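Local coordinates for uncharacterized conserved protein BF1870 (PDB 3EWL) that is of unknown function but carries a thioredoxin-like domain with a CxxC pattern, which would be consistent with a thiol-disulfide role, at residues L25-P37 with M58-P71. Numbering follows the deposited sequence. Where two conformers were deposited one is given.
Sequences LKAQYTMLFFYDP and MVENGTLRVLAIYP
Tyr-29 to Phe-34 pairs residue for residue with Leu-64 to Ile-69 as two parallel strands, their axes 4.6 Å apart. Seven backbone hydrogen bonds alternate along the ladder, from Tyr-29 N to Thr-63 O at the start to Tyr-35 N with Ile-69 O at the end; the first is the most bent, 139° at the hydrogen. Along the middle and far end of the strands both faces are buried. Met-31, a selenomethionine, extends with CG anti to its backbone N (chi1 -178°), then bends at SE to set CE 3.8 Å from Val-66 CG1. Beyond the strand, the Tyr-35 ring turns back to the neighbouring strand, its edge at Ala-68 C (3.6 Å from Tyr-35 CE2), while Tyr-70 CB sits over one ring face. The Tyr-70 ring in turn receives Pro-37 CD over its face; its hydroxyl bonds to Asn-74 N. Tyr-35 O, buried without a hydrogen-bond partner, meets only carbon here: Tyr-70 CD1 at the ring edge, 3.3 Å away, and Pro-71 CD. On the other face Leu-67 CD2 touches Leu-32 CD2 and, in one of two modelled conformers, Leu-25 CD1; Phe-34 CD1 lies 3.9 Å from Ile-69 CB.

The end at Lys-26 to Gln-28 and Gly-62 is more solvent-exposed. Arg-65 bends at chi2 (-88°), its guanidinium edge toward Lys-26 O. Here helix 53-61 closes in a Schellman motif at Gly-62, and Met-58 CE rests 3.9 Å from Tyr-29 CD2. The intervening helices make this a beta-alpha-beta crossover of the thioredoxin-like fold. Strand 112-116 flanks 29-34 and strand 90-93 flanks 64-70; helix 40-50 covers Met-31 and Phe-33 through Phe-45, and Tyr-35 touches Cys-42 of the CxxC sequence at that helix's start, whose thioredoxin-like role is unconfirmed.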
loop_
_atom_site.group_PDB
_atom_site.type_symbol
_atom_site.label_atom_id
_atom_site.label_comp_id
_atom_site.label_asym_id
_atom_site.label_seq_id
_atom_site.Cartn_x
_atom_site.Cartn_y
_atom_site.Cartn_z
ATOM N N LEU A 25 -12.356 0.623 -1.005
ATOM C CA LEU A 25 -11.840 -0.731 -0.827
ATOM C C LEU A 25 -12.199 -1.206 0.564
ATOM O O LEU A 25 -11.650 -0.734 1.552
ATOM C CB LEU A 25 -10.329 -0.778 -0.996
ATOM C CG LEU A 25 -9.793 -0.613 -2.413
ATOM C CD1 LEU A 25 -8.267 -0.601 -2.383
ATOM C CD2 LEU A 25 -10.302 -1.730 -3.319
ATOM N N LYS A 26 -13.137 -2.132 0.643
ATOM C CA LYS A 26 -13.578 -2.649 1.932
ATOM C C LYS A 26 -12.606 -3.732 2.346
ATOM O O LYS A 26 -12.206 -4.538 1.485
ATOM C CB LYS A 26 -14.969 -3.251 1.758
ATOM C CG LYS A 26 -15.153 -3.962 0.386
ATOM C CD LYS A 26 -15.064 -5.523 0.449
ATOM C CE LYS A 26 -16.438 -6.115 0.650
ATOM N NZ LYS A 26 -17.577 -5.130 0.525
ATOM N N ALA A 27 -12.217 -3.748 3.626
ATOM C CA ALA A 27 -11.502 -4.886 4.196
ATOM C C ALA A 27 -11.318 -4.685 5.695
ATOM O O ALA A 27 -11.401 -3.547 6.185
ATOM C CB ALA A 27 -10.137 -5.087 3.523
ATOM N N GLN A 28 -11.042 -5.771 6.413
ATOM C CA GLN A 28 -10.816 -5.681 7.848
ATOM C C GLN A 28 -9.561 -4.894 8.161
ATOM O O GLN A 28 -9.517 -4.133 9.129
ATOM C CB GLN A 28 -10.737 -7.068 8.507
ATOM C CG GLN A 28 -10.902 -6.996 10.040
ATOM C CD GLN A 28 -12.339 -6.560 10.484
ATOM O OE1 GLN A 28 -13.329 -7.315 10.325
ATOM N NE2 GLN A 28 -12.445 -5.338 11.052
ATOM N N TYR A 29 -8.533 -5.084 7.347
ATOM C CA TYR A 29 -7.303 -4.289 7.450
ATOM C C TYR A 29 -6.877 -3.915 6.060
ATOM O O TYR A 29 -7.043 -4.711 5.148
ATOM C CB TYR A 29 -6.185 -5.097 8.071
ATOM C CG TYR A 29 -6.403 -5.408 9.524
ATOM C CD1 TYR A 29 -6.035 -4.505 10.510
ATOM C CD2 TYR A 29 -7.020 -6.609 9.916
ATOM C CE1 TYR A 29 -6.249 -4.803 11.894
ATOM C CE2 TYR A 29 -7.244 -6.911 11.273
ATOM C CZ TYR A 29 -6.858 -6.008 12.247
ATOM O OH TYR A 29 -7.091 -6.324 13.563
ATOM N N THR A 30 -6.297 -2.722 5.921
ATOM C CA THR A 30 -5.701 -2.266 4.682
ATOM C C THR A 30 -4.254 -1.882 4.953
ATOM O O THR A 30 -3.979 -1.038 5.816
ATOM C CB THR A 30 -6.454 -1.038 4.107
ATOM O OG1 THR A 30 -7.837 -1.392 3.922
ATOM C CG2 THR A 30 -5.872 -0.598 2.740
HETATM N N MSE A 31 -3.326 -2.512 4.241
HETATM C CA MSE A 31 -1.949 -2.035 4.302
HETATM C C MSE A 31 -1.690 -1.149 3.097
HETATM O O MSE A 31 -1.782 -1.618 1.960
HETATM C CB MSE A 31 -0.971 -3.194 4.331
HETATM C CG MSE A 31 0.509 -2.750 4.455
HETATM SE SE MSE A 31 1.776 -4.245 4.500
HETATM C CE MSE A 31 2.151 -4.402 2.617
ATOM N N LEU A 32 -1.291 0.093 3.334
ATOM C CA LEU A 32 -0.843 0.929 2.233
ATOM C C LEU A 32 0.657 0.766 2.034
ATOM O O LEU A 32 1.419 0.823 2.992
ATOM C CB LEU A 32 -1.136 2.406 2.493
ATOM C CG LEU A 32 -2.541 2.812 2.875
ATOM C CD1 LEU A 32 -2.461 4.313 3.189
ATOM C CD2 LEU A 32 -3.601 2.505 1.798
ATOM N N PHE A 33 1.063 0.563 0.791
ATOM C CA PHE A 33 2.458 0.329 0.456
ATOM C C PHE A 33 2.894 1.368 -0.565
ATOM O O PHE A 33 2.605 1.223 -1.764
ATOM C CB PHE A 33 2.637 -1.113 -0.088
ATOM C CG PHE A 33 4.091 -1.512 -0.352
ATOM C CD1 PHE A 33 4.922 -1.908 0.689
ATOM C CD2 PHE A 33 4.612 -1.527 -1.649
ATOM C CE1 PHE A 33 6.258 -2.299 0.448
ATOM C CE2 PHE A 33 5.938 -1.943 -1.899
ATOM C CZ PHE A 33 6.767 -2.312 -0.835
ATOM N N PHE A 34 3.537 2.446 -0.101
ATOM C CA PHE A 34 4.000 3.470 -1.012
ATOM C C PHE A 34 5.333 3.084 -1.545
ATOM O O PHE A 34 6.274 2.900 -0.785
ATOM C CB PHE A 34 3.995 4.881 -0.400
ATOM C CG PHE A 34 2.624 5.319 0.092
ATOM C CD1 PHE A 34 1.641 5.749 -0.805
ATOM C CD2 PHE A 34 2.288 5.220 1.447
ATOM C CE1 PHE A 34 0.343 6.129 -0.346
ATOM C CE2 PHE A 34 1.001 5.593 1.909
ATOM C CZ PHE A 34 0.037 6.067 0.997
ATOM N N TYR A 35 5.427 2.963 -2.864
ATOM C CA TYR A 35 6.632 2.408 -3.453
ATOM C C TYR A 35 7.096 3.159 -4.700
ATOM O O TYR A 35 6.397 4.047 -5.230
ATOM C CB TYR A 35 6.408 0.917 -3.771
ATOM C CG TYR A 35 5.532 0.667 -5.009
ATOM C CD1 TYR A 35 6.113 0.469 -6.261
ATOM C CD2 TYR A 35 4.125 0.654 -4.924
ATOM C CE1 TYR A 35 5.342 0.255 -7.402
ATOM C CE2 TYR A 35 3.338 0.424 -6.068
ATOM C CZ TYR A 35 3.967 0.224 -7.303
ATOM O OH TYR A 35 3.241 -0.031 -8.445
ATOM N N ASP A 36 8.276 2.762 -5.182
ATOM C CA ASP A 36 8.732 3.184 -6.494
ATOM C C ASP A 36 9.057 1.935 -7.361
ATOM O O ASP A 36 9.593 0.948 -6.857
ATOM C CB ASP A 36 9.965 4.110 -6.325
ATOM C CG ASP A 36 10.400 4.717 -7.625
ATOM O OD1 ASP A 36 9.997 5.863 -7.925
ATOM O OD2 ASP A 36 11.110 4.008 -8.365
ATOM N N PRO A 37 8.764 1.984 -8.674
ATOM C CA PRO A 37 9.065 0.832 -9.510
ATOM C C PRO A 37 10.561 0.525 -9.588
ATOM O O PRO A 37 10.930 -0.602 -9.956
ATOM C CB PRO A 37 8.545 1.243 -10.901
ATOM C CG PRO A 37 8.356 2.744 -10.840
ATOM C CD PRO A 37 8.082 3.063 -9.422
HETATM N N MSE A 58 -3.934 -14.069 5.027
HETATM C CA MSE A 58 -4.829 -12.904 5.194
HETATM C C MSE A 58 -5.032 -12.161 3.885
HETATM O O MSE A 58 -6.130 -11.634 3.616
HETATM C CB MSE A 58 -4.292 -11.917 6.213
HETATM C CG MSE A 58 -4.344 -12.372 7.670
HETATM SE SE MSE A 58 -3.490 -10.972 8.772
HETATM C CE MSE A 58 -5.079 -9.975 9.254
ATOM N N VAL A 59 -3.994 -12.146 3.054
ATOM C CA VAL A 59 -4.118 -11.512 1.741
ATOM C C VAL A 59 -5.061 -12.309 0.846
ATOM O O VAL A 59 -6.004 -11.735 0.296
ATOM C CB VAL A 59 -2.770 -11.291 1.029
ATOM C CG1 VAL A 59 -3.003 -10.786 -0.390
ATOM C CG2 VAL A 59 -1.940 -10.318 1.799
ATOM N N GLU A 60 -4.803 -13.617 0.724
ATOM C CA GLU A 60 -5.664 -14.534 -0.042
ATOM C C GLU A 60 -7.155 -14.457 0.321
ATOM O O GLU A 60 -8.022 -14.372 -0.570
ATOM C CB GLU A 60 -5.227 -15.962 0.210
ATOM C CG GLU A 60 -4.331 -16.543 -0.809
ATOM C CD GLU A 60 -4.115 -18.005 -0.500
ATOM O OE1 GLU A 60 -4.781 -18.824 -1.148
ATOM O OE2 GLU A 60 -3.358 -18.323 0.453
ATOM N N ASN A 61 -7.451 -14.515 1.616
ATOM C CA ASN A 61 -8.838 -14.544 2.084
ATOM C C ASN A 61 -9.547 -13.181 2.033
ATOM O O ASN A 61 -10.780 -13.105 2.088
ATOM C CB ASN A 61 -8.899 -15.123 3.498
ATOM C CG ASN A 61 -8.445 -16.573 3.560
ATOM O OD1 ASN A 61 -8.657 -17.359 2.616
ATOM N ND2 ASN A 61 -7.837 -16.947 4.690
ATOM N N GLY A 62 -8.761 -12.110 1.927
ATOM C CA GLY A 62 -9.306 -10.747 1.880
ATOM C C GLY A 62 -9.397 -9.998 3.185
ATOM O O GLY A 62 -9.949 -8.886 3.216
ATOM N N THR A 63 -8.876 -10.606 4.264
ATOM C CA THR A 63 -8.780 -10.004 5.617
ATOM C C THR A 63 -7.837 -8.811 5.637
ATOM O O THR A 63 -8.064 -7.827 6.352
ATOM C CB THR A 63 -8.211 -11.018 6.604
ATOM O OG1 THR A 63 -8.990 -12.207 6.507
ATOM C CG2 THR A 63 -8.281 -10.508 8.033
ATOM N N LEU A 64 -6.752 -8.940 4.890
ATOM C CA LEU A 64 -5.787 -7.869 4.747
ATOM C C LEU A 64 -5.609 -7.577 3.251
ATOM O O LEU A 64 -5.150 -8.403 2.489
ATOM C CB LEU A 64 -4.462 -8.238 5.381
ATOM C CG LEU A 64 -3.287 -7.328 5.013
ATOM C CD1 LEU A 64 -3.416 -5.993 5.729
ATOM C CD2 LEU A 64 -2.034 -8.048 5.436
ATOM N N ARG A 65 -5.990 -6.372 2.876
ATOM C CA ARG A 65 -5.896 -5.871 1.558
ATOM C C ARG A 65 -4.568 -5.124 1.435
ATOM O O ARG A 65 -4.290 -4.242 2.248
ATOM C CB ARG A 65 -6.995 -4.833 1.460
ATOM C CG ARG A 65 -8.226 -5.345 0.926
ATOM C CD ARG A 65 -8.165 -5.215 -0.560
ATOM N NE ARG A 65 -9.380 -5.823 -1.057
ATOM C CZ ARG A 65 -9.420 -6.707 -2.031
ATOM N NH1 ARG A 65 -8.310 -7.047 -2.689
ATOM N NH2 ARG A 65 -10.581 -7.208 -2.346
ATOM N N VAL A 66 -3.749 -5.453 0.443
ATOM C CA VAL A 66 -2.607 -4.605 0.155
ATOM C C VAL A 66 -2.922 -3.724 -0.993
ATOM O O VAL A 66 -3.284 -4.205 -2.124
ATOM C CB VAL A 66 -1.347 -5.345 -0.137
ATOM C CG1 VAL A 66 -0.202 -4.326 -0.375
ATOM C CG2 VAL A 66 -1.013 -6.294 1.051
ATOM N N LEU A 67 -2.802 -2.424 -0.708
ATOM C CA LEU A 67 -2.915 -1.421 -1.721
ATOM C C LEU A 67 -1.544 -0.774 -1.904
ATOM O O LEU A 67 -1.106 0.056 -1.105
ATOM C CB LEU A 67 -3.990 -0.392 -1.334
ATOM C CG LEU A 67 -4.186 0.777 -2.292
ATOM C CD1 LEU A 67 -4.499 0.296 -3.731
ATOM C CD2 LEU A 67 -5.256 1.688 -1.757
ATOM N N ALA A 68 -0.870 -1.179 -2.968
ATOM C CA ALA A 68 0.433 -0.676 -3.328
ATOM C C ALA A 68 0.211 0.501 -4.276
ATOM O O ALA A 68 -0.427 0.363 -5.365
ATOM C CB ALA A 68 1.260 -1.826 -4.001
ATOM N N ILE A 69 0.740 1.647 -3.875
ATOM C CA ILE A 69 0.510 2.885 -4.549
ATOM C C ILE A 69 1.815 3.563 -4.974
ATOM O O ILE A 69 2.703 3.820 -4.132
ATOM C CB ILE A 69 -0.287 3.868 -3.613
ATOM C CG1 ILE A 69 -1.670 3.287 -3.280
ATOM C CG2 ILE A 69 -0.451 5.243 -4.271
ATOM C CD1 ILE A 69 -2.605 3.073 -4.578
ATOM N N TYR A 70 1.920 3.885 -6.264
ATOM C CA TYR A 70 3.039 4.713 -6.768
ATOM C C TYR A 70 2.544 6.157 -6.817
ATOM O O TYR A 70 1.519 6.420 -7.409
ATOM C CB TYR A 70 3.469 4.238 -8.154
ATOM C CG TYR A 70 4.527 5.118 -8.811
ATOM C CD1 TYR A 70 5.774 5.377 -8.186
ATOM C CD2 TYR A 70 4.291 5.666 -10.066
ATOM C CE1 TYR A 70 6.729 6.199 -8.807
ATOM C CE2 TYR A 70 5.231 6.469 -10.699
ATOM C CZ TYR A 70 6.445 6.720 -10.092
ATOM O OH TYR A 70 7.342 7.538 -10.779
ATOM N N PRO A 71 3.247 7.089 -6.138
ATOM C CA PRO A 71 2.761 8.449 -5.986
ATOM C C PRO A 71 3.395 9.457 -6.918
ATOM O O PRO A 71 2.959 10.622 -6.915
ATOM C CB PRO A 71 3.127 8.808 -4.542
ATOM C CG PRO A 71 4.327 7.956 -4.242
ATOM C CD PRO A 71 4.331 6.761 -5.175
#